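Local coordinates for protein putative peptidyl-arginine deiminase (Chlorobium tepidum, PDB 1XKN) that probably hydrolyses the guanidinium group of agmatine or of arginine in peptides, acting as a deiminase of uncertain substrate, at residues Thr18-Pro23 / Cys339-Glu344; Arg49-Asn54 / Tyr290-Val295; Ile55-Asp60 / Ile83-Ile88. All blocks are in the same frame, centred on the assembly; numbering follows the deposited sequence.

Interaction 1 of 3, residues Thr18-Pro23 / Cys339-Glu344; sequences TWLSWP and CVTHEE
The indole of W19 meets segment 339-344 along its edge. E344 OE2 lies near the ring plane, 3.4 Å from W19 NE1, and the N-H points at it in a weak hydrogen bond. The carboxylate plane is turned 36° from the indole. E344 reaches there with CG anti to its backbone N (chi1 170°) and the chain extended beyond. The carbonyl oxygen of H342 also sits at the indole edge, in plane, 3.5 Å from W19 CB. N54 lies over one face of the indole, and H86 meets the ring on that same side. On the W22 ring, P23 CD lies 3.4 Å above one face, toward the rim. The H342 imidazole leads away from W19, and its ND1 donates to E343 O at 3.0 Å, within the ring plane.

The backbones pair as antiparallel strands. T18 faces E343 as a non-hydrogen-bonded pair, and W19 faces H342 as a hydrogen-bonded pair. W19 N gives a nearly straight bond to H342 O at 2.8 Å. The return bond, H342 N to W19 O, is weak.

Past this point the strands part. A water accepts from S21 N and donates to V340 O, linking the two backbones. L20 CD2 lies 3.5 Å from T341 CG2.

The contact joins strand 15-21 to the edge strand 342-345 of a mixed sheet. It is buried, yet rich in charge. E344 OE2 meets three donors: W19 NE1, S17 OG and Q144 NE2. E344 OE1 forms a salt bridge with K113, and E343 with R96. These bases probably stabilise both carboxylates as anions.

Interaction 2 of 3, residues Arg49-Asn54 / Tyr290-Val295; sequences RSETVN and YIANTV
S50 and E51 on one side and N293 on the other have the most surface buried here. A chi1 of 171° swings the S50 hydroxyl away from its own N and toward the turn 292-295. There OG accepts a hydrogen bond from T294 N at 2.9 Å. The same hydroxyl donates to E51 OE2 at 2.8 Å. It meets that oxygen on the anti side, 23° out of the carboxylate plane.

E51 OE2 has a second donor. N293 N donates to E51 OE2 along a nearly straight bond of 2.9 Å, and the oxygen accepts on its syn lone pair. One carboxylate oxygen and one hydroxyl thus accept from two successive backbone N-H groups of the turn. The E51 chain bends at chi2 to bring the carboxylate in. Its other oxygen, OE1, accepts from H15 ND1 and lies very close to T18 OG1, probably in a hydrogen bond. Y290 OH also bonds to T18 OG1.

The N293 side chain crosses that of E51 at about a right angle. N293 CG lies 3.3 Å from E51 OE2, and the amide and carboxylate planes are 43° apart. N293 OD1 turns to the backbone N of H15. The methyl of A292 touches this polar cluster, with A292 CB 3.7 Å from E51 OE2. At the outer end, V295 CG2 packs on S50 CB at 4.2 Å. The R49 guanidinium passes V295 CG1 obliquely and is held by Q46 and E321.

Within the turn, A292 N bonds to V295 O at 2.8 Å, which closes the link between strands 290-291 and 295-300. The contact therefore sets this antiparallel hairpin of a three-stranded sheet against the end of helix 36-50, where the chain turns into strand 52-57 of the neighbouring four-stranded sheet.

Interaction 3 of 3, residues Ile55-Asp60 / Ile83-Ile88; sequences INVLDD and IVFHRI
A beta-alpha-beta unit is closed by this contact, consistent with the pentein fold of guanidino-group modifying enzymes. Strand 52-57 runs into helix 60-73, and the chain returns as strand 83-87, parallel to the first and at the edge of the sheet. I55 pairs with F85, N56 with H86 and V57 with R87. I55 N bonds to V84 O at 2.9 Å, H86 N to I55 O, and V57 N to H86 O. The last bond, I88 N to V57 O, is weak.

On the face toward helix 60-73, the F85 ring lies beside I55. V57 CG1 comes to the ring edge, 3.8 Å from F85 CD2. I55 CD1 reaches I83 CG2 at 3.7 Å.

The other face carries N56 and H86. N56 ND2 is bonded to S21. N56 OD1 lies 3.4 Å from I88 CD1. The H86 ring meets that of W19.

Beyond the strand ends R87 NH2 bonds to D60 OD1 at 2.9 Å. The acid lies in the guanidinium plane, but the nitrogen comes from above the carboxylate plane, 52° out of it. R87 bends at chi3 (-74°) to get there. A water bridges D60 OD1 and R87 NE.

The chemistry is uneven. The salt bridge links D60, in the first turn of the helix, to R87, and D59 at the N-cap bonds to M62 N. N56 OD1, in contrast, is buried with no polar partner.

Overall arrangement
Interactions 1 and 3 lie in one mixed sheet, in the strand order 83-87, 52-57, 15-21, 342-345. Interaction 1 is the antiparallel pairing at one edge and interaction 3 the parallel pairing at the other. Interaction 2 shares strand 52-57 with interaction 3, but holds a turn of another sheet through hydrogen bonds from the turn's backbone to side chains. T18 joins interactions 1 and 2, since its OG1 bonds to Y290 OH. Interaction 1 is wholly buried, its centre about 8 Å from the chain centre, and its acids have basic partners. Interactions 2 and 3 are partly buried, at about 13 and 20 Å. The outermost adds a salt bridge at the protein surface to its apolar face.

Interaction 1 of 3, residues Thr18-Pro23 / Cys339-Glu344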
loop_
_atom_site.group_PDB
_atom_site.type_symbol
_atom_site.label_atom_id
_atom_site.label_comp_id
_atom_site.label_asym_id
_atom_site.label_seq_id
_atom_site.Cartn_x
_atom_site.Cartn_y
_atom_site.Cartn_z
ATOM N N THR A 18 -2.599 9.752 6.717
ATOM C CA THR A 18 -2.808 8.636 5.804
ATOM C C THR A 18 -3.712 9.206 4.723
ATOM O O THR A 18 -4.664 9.934 5.022
ATOM C CB THR A 18 -3.538 7.441 6.444
ATOM O OG1 THR A 18 -2.705 6.838 7.442
ATOM C CG2 THR A 18 -3.867 6.392 5.374
ATOM N N TRP A 19 -3.399 8.892 3.473
ATOM C CA TRP A 19 -4.193 9.362 2.348
ATOM C C TRP A 19 -5.112 8.291 1.788
ATOM O O TRP A 19 -4.780 7.105 1.785
ATOM C CB TRP A 19 -3.292 9.864 1.222
ATOM C CG TRP A 19 -2.726 11.212 1.492
ATOM C CD1 TRP A 19 -1.664 11.510 2.290
ATOM C CD2 TRP A 19 -3.240 12.462 1.018
ATOM N NE1 TRP A 19 -1.485 12.874 2.349
ATOM C CE2 TRP A 19 -2.440 13.481 1.576
ATOM C CE3 TRP A 19 -4.305 12.820 0.179
ATOM C CZ2 TRP A 19 -2.667 14.836 1.323
ATOM C CZ3 TRP A 19 -4.532 14.171 -0.074
ATOM C CH2 TRP A 19 -3.714 15.161 0.500
ATOM N N LEU A 20 -6.268 8.737 1.307
ATOM C CA LEU A 20 -7.276 7.874 0.708
ATOM C C LEU A 20 -7.877 8.603 -0.484
ATOM O O LEU A 20 -7.872 9.834 -0.534
ATOM C CB LEU A 20 -8.407 7.591 1.699
ATOM C CG LEU A 20 -8.092 6.924 3.036
ATOM C CD1 LEU A 20 -9.359 6.886 3.882
ATOM C CD2 LEU A 20 -7.562 5.521 2.795
ATOM N N SER A 21 -8.390 7.835 -1.439
ATOM C CA SER A 21 -9.059 8.387 -2.612
ATOM C C SER A 21 -10.455 7.782 -2.537
ATOM O O SER A 21 -10.642 6.603 -2.836
ATOM C CB SER A 21 -8.355 7.962 -3.907
ATOM O OG SER A 21 -7.109 8.621 -4.068
ATOM N N TRP A 22 -11.426 8.587 -2.109
ATOM C CA TRP A 22 -12.803 8.128 -1.960
ATOM C C TRP A 22 -13.300 7.429 -3.223
ATOM O O TRP A 22 -13.094 7.917 -4.333
ATOM C CB TRP A 22 -13.714 9.305 -1.606
ATOM C CG TRP A 22 -14.986 8.872 -0.948
ATOM C CD1 TRP A 22 -16.217 8.753 -1.531
ATOM C CD2 TRP A 22 -15.137 8.423 0.403
ATOM N NE1 TRP A 22 -17.121 8.254 -0.628
ATOM C CE2 TRP A 22 -16.486 8.042 0.568
ATOM C CE3 TRP A 22 -14.259 8.302 1.491
ATOM C CZ2 TRP A 22 -16.983 7.543 1.782
ATOM C CZ3 TRP A 22 -14.752 7.807 2.697
ATOM C CH2 TRP A 22 -16.104 7.434 2.831
ATOM N N PRO A 23 -13.970 6.275 -3.063
ATOM C CA PRO A 23 -14.489 5.499 -4.193
ATOM C C PRO A 23 -15.657 6.112 -4.952
ATOM O O PRO A 23 -16.533 6.744 -4.366
ATOM C CB PRO A 23 -14.876 4.180 -3.543
ATOM C CG PRO A 23 -15.387 4.631 -2.217
ATOM C CD PRO A 23 -14.319 5.622 -1.787
ATOM N N CYS A 339 -4.025 -1.454 -0.470
ATOM C CA CYS A 339 -4.195 -0.887 -1.803
ATOM C C CYS A 339 -4.898 0.465 -1.831
ATOM O O CYS A 339 -4.640 1.277 -2.712
ATOM C CB CYS A 339 -4.971 -1.862 -2.693
ATOM S SG CYS A 339 -4.121 -3.408 -3.049
ATOM N N VAL A 340 -5.784 0.715 -0.873
ATOM C CA VAL A 340 -6.519 1.977 -0.869
ATOM C C VAL A 340 -5.932 3.058 0.034
ATOM O O VAL A 340 -6.517 4.129 0.195
ATOM C CB VAL A 340 -8.008 1.752 -0.493
ATOM C CG1 VAL A 340 -8.649 0.817 -1.502
ATOM C CG2 VAL A 340 -8.123 1.182 0.920
ATOM N N THR A 341 -4.765 2.788 0.600
ATOM C CA THR A 341 -4.123 3.741 1.497
ATOM C C THR A 341 -2.711 4.107 1.072
ATOM O O THR A 341 -2.100 3.430 0.254
ATOM C CB THR A 341 -3.995 3.143 2.911
ATOM O OG1 THR A 341 -3.241 1.921 2.835
ATOM C CG2 THR A 341 -5.358 2.838 3.496
ATOM N N HIS A 342 -2.217 5.212 1.616
ATOM C CA HIS A 342 -0.837 5.612 1.408
ATOM C C HIS A 342 -0.471 6.535 2.538
ATOM O O HIS A 342 -1.082 7.586 2.739
ATOM C CB HIS A 342 -0.571 6.305 0.073
ATOM C CG HIS A 342 0.853 6.174 -0.368
ATOM N ND1 HIS A 342 1.912 6.614 0.398
ATOM C CD2 HIS A 342 1.396 5.551 -1.440
ATOM C CE1 HIS A 342 3.047 6.260 -0.182
ATOM N NE2 HIS A 342 2.760 5.613 -1.297
ATOM N N GLU A 343 0.527 6.119 3.296
ATOM C CA GLU A 343 0.965 6.904 4.419
ATOM C C GLU A 343 1.700 8.158 3.985
ATOM O O GLU A 343 2.188 8.264 2.857
ATOM C CB GLU A 343 1.885 6.067 5.318
ATOM C CG GLU A 343 3.260 5.744 4.718
ATOM C CD GLU A 343 3.252 4.569 3.752
ATOM O OE1 GLU A 343 2.165 4.056 3.415
ATOM O OE2 GLU A 343 4.349 4.154 3.318
ATOM N N GLU A 344 1.738 9.119 4.895
ATOM C CA GLU A 344 2.486 10.345 4.692
ATOM C C GLU A 344 3.407 10.345 5.899
ATOM O O GLU A 344 2.966 10.592 7.018
ATOM C CB GLU A 344 1.617 11.601 4.746
ATOM C CG GLU A 344 2.498 12.857 4.766
ATOM C CD GLU A 344 1.740 14.165 4.892
ATOM O OE1 GLU A 344 2.409 15.210 5.050
ATOM O OE2 GLU A 344 0.493 14.154 4.830
HETATM O O HOH W 1 -8.413 5.077 -1.361
#

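Interaction 2 of 3, residues Arg49-Asn54 / Tyr290-Val295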
loop_
_atom_site.group_PDB
_atom_site.type_symbol
_atom_site.label_atom_id
_atom_site.label_comp_id
_atom_site.label_asym_id
_atom_site.label_seq_id
_atom_site.Cartn_x
_atom_site.Cartn_y
_atom_site.Cartn_z
ATOM N N ARG A 49 -8.725 7.478 14.342
ATOM C CA ARG A 49 -8.475 7.222 15.755
ATOM C C ARG A 49 -6.977 7.350 16.012
ATOM O O ARG A 49 -6.540 7.631 17.131
ATOM C CB ARG A 49 -8.917 5.804 16.126
ATOM C CG ARG A 49 -10.404 5.543 15.996
ATOM C CD ARG A 49 -10.702 4.090 16.326
ATOM N NE ARG A 49 -10.261 3.755 17.678
ATOM C CZ ARG A 49 -9.754 2.578 18.030
ATOM N NH1 ARG A 49 -9.618 1.616 17.125
ATOM N NH2 ARG A 49 -9.382 2.360 19.285
ATOM N N SER A 50 -6.202 7.162 14.950
ATOM C CA SER A 50 -4.748 7.180 15.019
ATOM C C SER A 50 -4.046 8.445 14.539
ATOM O O SER A 50 -3.080 8.901 15.156
ATOM C CB SER A 50 -4.211 5.989 14.216
ATOM O OG SER A 50 -2.808 6.053 14.052
ATOM N N GLU A 51 -4.530 9.013 13.441
ATOM C CA GLU A 51 -3.879 10.181 12.876
ATOM C C GLU A 51 -4.794 10.922 11.910
ATOM O O GLU A 51 -5.962 10.561 11.734
ATOM C CB GLU A 51 -2.612 9.726 12.135
ATOM C CG GLU A 51 -2.909 8.852 10.901
ATOM C CD GLU A 51 -1.956 7.678 10.731
ATOM O OE1 GLU A 51 -1.521 7.420 9.586
ATOM O OE2 GLU A 51 -1.654 6.992 11.733
ATOM N N THR A 52 -4.247 11.965 11.295
ATOM C CA THR A 52 -4.969 12.767 10.316
ATOM C C THR A 52 -5.254 11.900 9.097
ATOM O O THR A 52 -4.422 11.078 8.698
ATOM C CB THR A 52 -4.123 13.972 9.864
ATOM O OG1 THR A 52 -3.831 14.805 10.994
ATOM C CG2 THR A 52 -4.869 14.785 8.814
ATOM N N VAL A 53 -6.433 12.085 8.515
ATOM C CA VAL A 53 -6.833 11.338 7.330
ATOM C C VAL A 53 -7.142 12.339 6.220
ATOM O O VAL A 53 -8.047 13.163 6.349
ATOM C CB VAL A 53 -8.096 10.488 7.599
ATOM C CG1 VAL A 53 -8.407 9.619 6.393
ATOM C CG2 VAL A 53 -7.893 9.634 8.842
ATOM N N ASN A 54 -6.365 12.279 5.143
ATOM C CA ASN A 54 -6.556 13.163 4.000
ATOM C C ASN A 54 -7.294 12.375 2.931
ATOM O O ASN A 54 -6.803 11.348 2.464
ATOM C CB ASN A 54 -5.200 13.641 3.471
ATOM C CG ASN A 54 -4.507 14.595 4.425
ATOM O OD1 ASN A 54 -3.403 14.327 4.907
ATOM N ND2 ASN A 54 -5.153 15.716 4.702
ATOM N N TYR A 290 -2.503 -2.508 6.539
ATOM C CA TYR A 290 -1.890 -1.189 6.566
ATOM C C TYR A 290 -1.433 -0.859 7.979
ATOM O O TYR A 290 -2.189 -1.033 8.940
ATOM C CB TYR A 290 -2.879 -0.120 6.089
ATOM C CG TYR A 290 -2.330 1.289 6.190
ATOM C CD1 TYR A 290 -1.215 1.681 5.444
ATOM C CD2 TYR A 290 -2.923 2.231 7.028
ATOM C CE1 TYR A 290 -0.707 2.976 5.529
ATOM C CE2 TYR A 290 -2.420 3.534 7.123
ATOM C CZ TYR A 290 -1.318 3.897 6.372
ATOM O OH TYR A 290 -0.830 5.180 6.462
ATOM N N ILE A 291 -0.196 -0.388 8.107
ATOM C CA ILE A 291 0.345 -0.019 9.409
ATOM C C ILE A 291 0.110 1.475 9.628
ATOM O O ILE A 291 0.587 2.294 8.846
ATOM C CB ILE A 291 1.871 -0.271 9.489
ATOM C CG1 ILE A 291 2.192 -1.726 9.139
ATOM C CG2 ILE A 291 2.373 0.057 10.895
ATOM C CD1 ILE A 291 3.660 -1.943 8.776
ATOM N N ALA A 292 -0.643 1.822 10.669
ATOM C CA ALA A 292 -0.908 3.220 11.009
ATOM C C ALA A 292 -0.145 3.515 12.299
ATOM O O ALA A 292 0.510 2.626 12.839
ATOM C CB ALA A 292 -2.404 3.444 11.207
ATOM N N ASN A 293 -0.231 4.741 12.807
ATOM C CA ASN A 293 0.495 5.085 14.026
ATOM C C ASN A 293 0.109 4.273 15.259
ATOM O O ASN A 293 0.975 3.739 15.948
ATOM C CB ASN A 293 0.344 6.579 14.342
ATOM C CG ASN A 293 1.115 7.464 13.383
ATOM O OD1 ASN A 293 1.884 6.983 12.547
ATOM N ND2 ASN A 293 0.921 8.774 13.505
ATOM N N THR A 294 -1.186 4.168 15.536
ATOM C CA THR A 294 -1.633 3.441 16.724
ATOM C C THR A 294 -2.353 2.131 16.443
ATOM O O THR A 294 -2.693 1.394 17.371
ATOM C CB THR A 294 -2.582 4.300 17.569
ATOM O OG1 THR A 294 -3.806 4.498 16.852
ATOM C CG2 THR A 294 -1.956 5.643 17.864
ATOM N N VAL A 295 -2.594 1.841 15.171
ATOM C CA VAL A 295 -3.303 0.623 14.819
ATOM C C VAL A 295 -2.803 0.018 13.524
ATOM O O VAL A 295 -2.166 0.683 12.710
ATOM C CB VAL A 295 -4.824 0.886 14.655
ATOM C CG1 VAL A 295 -5.423 1.366 15.968
ATOM C CG2 VAL A 295 -5.060 1.924 13.560
#

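Interaction 3 of 3, residues Ile55-Asp60 / Ile83-Ile88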
loop_
_atom_site.group_PDB
_atom_site.type_symbol
_atom_site.label_atom_id
_atom_site.label_comp_id
_atom_site.label_asym_id
_atom_site.label_seq_id
_atom_site.Cartn_x
_atom_site.Cartn_y
_atom_site.Cartn_z
ATOM N N ILE A 55 -8.473 12.857 2.544
ATOM C CA ILE A 55 -9.289 12.157 1.559
ATOM C C ILE A 55 -9.515 12.943 0.275
ATOM O O ILE A 55 -9.938 14.099 0.309
ATOM C CB ILE A 55 -10.669 11.798 2.155
ATOM C CG1 ILE A 55 -10.475 10.988 3.441
ATOM C CG2 ILE A 55 -11.496 11.022 1.132
ATOM C CD1 ILE A 55 -11.764 10.556 4.104
ATOM N N ASN A 56 -9.239 12.305 -0.860
ATOM C CA ASN A 56 -9.435 12.941 -2.155
ATOM C C ASN A 56 -10.862 12.700 -2.630
ATOM O O ASN A 56 -11.334 11.561 -2.658
ATOM C CB ASN A 56 -8.470 12.376 -3.203
ATOM C CG ASN A 56 -7.023 12.631 -2.869
ATOM O OD1 ASN A 56 -6.648 13.737 -2.489
ATOM N ND2 ASN A 56 -6.192 11.609 -3.037
ATOM N N VAL A 57 -11.544 13.779 -2.993
ATOM C CA VAL A 57 -12.907 13.700 -3.500
ATOM C C VAL A 57 -12.990 14.565 -4.753
ATOM O O VAL A 57 -12.194 15.488 -4.932
ATOM C CB VAL A 57 -13.939 14.193 -2.463
ATOM C CG1 VAL A 57 -13.994 13.228 -1.286
ATOM C CG2 VAL A 57 -13.570 15.589 -1.983
ATOM N N LEU A 58 -13.956 14.269 -5.616
ATOM C CA LEU A 58 -14.122 15.001 -6.871
ATOM C C LEU A 58 -14.875 16.316 -6.742
ATOM O O LEU A 58 -14.619 17.260 -7.488
ATOM C CB LEU A 58 -14.863 14.126 -7.885
ATOM C CG LEU A 58 -14.185 12.842 -8.361
ATOM C CD1 LEU A 58 -15.165 12.019 -9.189
ATOM C CD2 LEU A 58 -12.963 13.197 -9.175
ATOM N N ASP A 59 -15.802 16.378 -5.796
ATOM C CA ASP A 59 -16.612 17.568 -5.623
ATOM C C ASP A 59 -17.244 17.632 -4.239
ATOM O O ASP A 59 -17.083 16.720 -3.430
ATOM C CB ASP A 59 -17.698 17.589 -6.702
ATOM C CG ASP A 59 -18.368 16.235 -6.879
ATOM O OD1 ASP A 59 -18.880 15.686 -5.883
ATOM O OD2 ASP A 59 -18.376 15.714 -8.014
ATOM N N ASP A 60 -17.966 18.716 -3.976
ATOM C CA ASP A 60 -18.617 18.912 -2.687
ATOM C C ASP A 60 -19.655 17.834 -2.391
ATOM O O ASP A 60 -19.814 17.421 -1.241
ATOM C CB ASP A 60 -19.273 20.293 -2.641
ATOM C CG ASP A 60 -18.257 21.419 -2.565
ATOM O OD1 ASP A 60 -17.053 21.156 -2.767
ATOM O OD2 ASP A 60 -18.666 22.572 -2.306
ATOM N N ILE A 83 -10.247 14.355 9.920
ATOM C CA ILE A 83 -10.517 13.958 8.546
ATOM C C ILE A 83 -10.633 15.198 7.667
ATOM O O ILE A 83 -11.594 15.964 7.761
ATOM C CB ILE A 83 -11.794 13.099 8.462
ATOM C CG1 ILE A 83 -11.601 11.832 9.301
ATOM C CG2 ILE A 83 -12.096 12.746 7.010
ATOM C CD1 ILE A 83 -12.777 10.888 9.316
ATOM N N VAL A 84 -9.622 15.390 6.826
ATOM C CA VAL A 84 -9.548 16.540 5.933
ATOM C C VAL A 84 -9.782 16.145 4.477
ATOM O O VAL A 84 -9.105 15.258 3.945
ATOM C CB VAL A 84 -8.161 17.218 6.034
ATOM C CG1 VAL A 84 -8.127 18.470 5.181
ATOM C CG2 VAL A 84 -7.849 17.546 7.488
ATOM N N PHE A 85 -10.732 16.814 3.830
ATOM C CA PHE A 85 -11.051 16.535 2.430
ATOM C C PHE A 85 -10.322 17.458 1.470
ATOM O O PHE A 85 -10.119 18.639 1.751
ATOM C CB PHE A 85 -12.560 16.651 2.191
ATOM C CG PHE A 85 -13.361 15.607 2.905
ATOM C CD1 PHE A 85 -13.706 15.771 4.240
ATOM C CD2 PHE A 85 -13.713 14.427 2.259
ATOM C CE1 PHE A 85 -14.389 14.770 4.925
ATOM C CE2 PHE A 85 -14.396 13.420 2.935
ATOM C CZ PHE A 85 -14.733 13.591 4.271
ATOM N N HIS A 86 -9.932 16.905 0.328
ATOM C CA HIS A 86 -9.239 17.668 -0.695
ATOM C C HIS A 86 -9.925 17.450 -2.025
ATOM O O HIS A 86 -10.227 16.313 -2.392
ATOM C CB HIS A 86 -7.778 17.228 -0.810
ATOM C CG HIS A 86 -7.005 17.380 0.459
ATOM N ND1 HIS A 86 -7.099 16.481 1.501
ATOM C CD2 HIS A 86 -6.161 18.352 0.875
ATOM C CE1 HIS A 86 -6.345 16.896 2.503
ATOM N NE2 HIS A 86 -5.765 18.028 2.149
ATOM N N ARG A 87 -10.187 18.540 -2.738
ATOM C CA ARG A 87 -10.816 18.440 -4.042
ATOM C C ARG A 87 -9.703 18.086 -5.013
ATOM O O ARG A 87 -9.032 18.964 -5.559
ATOM C CB ARG A 87 -11.466 19.769 -4.441
ATOM C CG ARG A 87 -12.174 19.700 -5.786
ATOM C CD ARG A 87 -12.795 21.031 -6.192
ATOM N NE ARG A 87 -14.000 21.343 -5.428
ATOM C CZ ARG A 87 -14.831 22.339 -5.725
ATOM N NH1 ARG A 87 -14.588 23.117 -6.771
ATOM N NH2 ARG A 87 -15.908 22.551 -4.983
ATOM N N ILE A 88 -9.491 16.787 -5.187
ATOM C CA ILE A 88 -8.464 16.264 -6.075
ATOM C C ILE A 88 -9.093 15.127 -6.873
ATOM O O ILE A 88 -9.461 14.091 -6.315
ATOM C CB ILE A 88 -7.252 15.735 -5.269
ATOM C CG1 ILE A 88 -6.559 16.895 -4.546
ATOM C CG2 ILE A 88 -6.271 15.033 -6.201
ATOM C CD1 ILE A 88 -5.280 16.501 -3.820
HETATM O O HOH W 2 -14.961 19.461 -3.369
#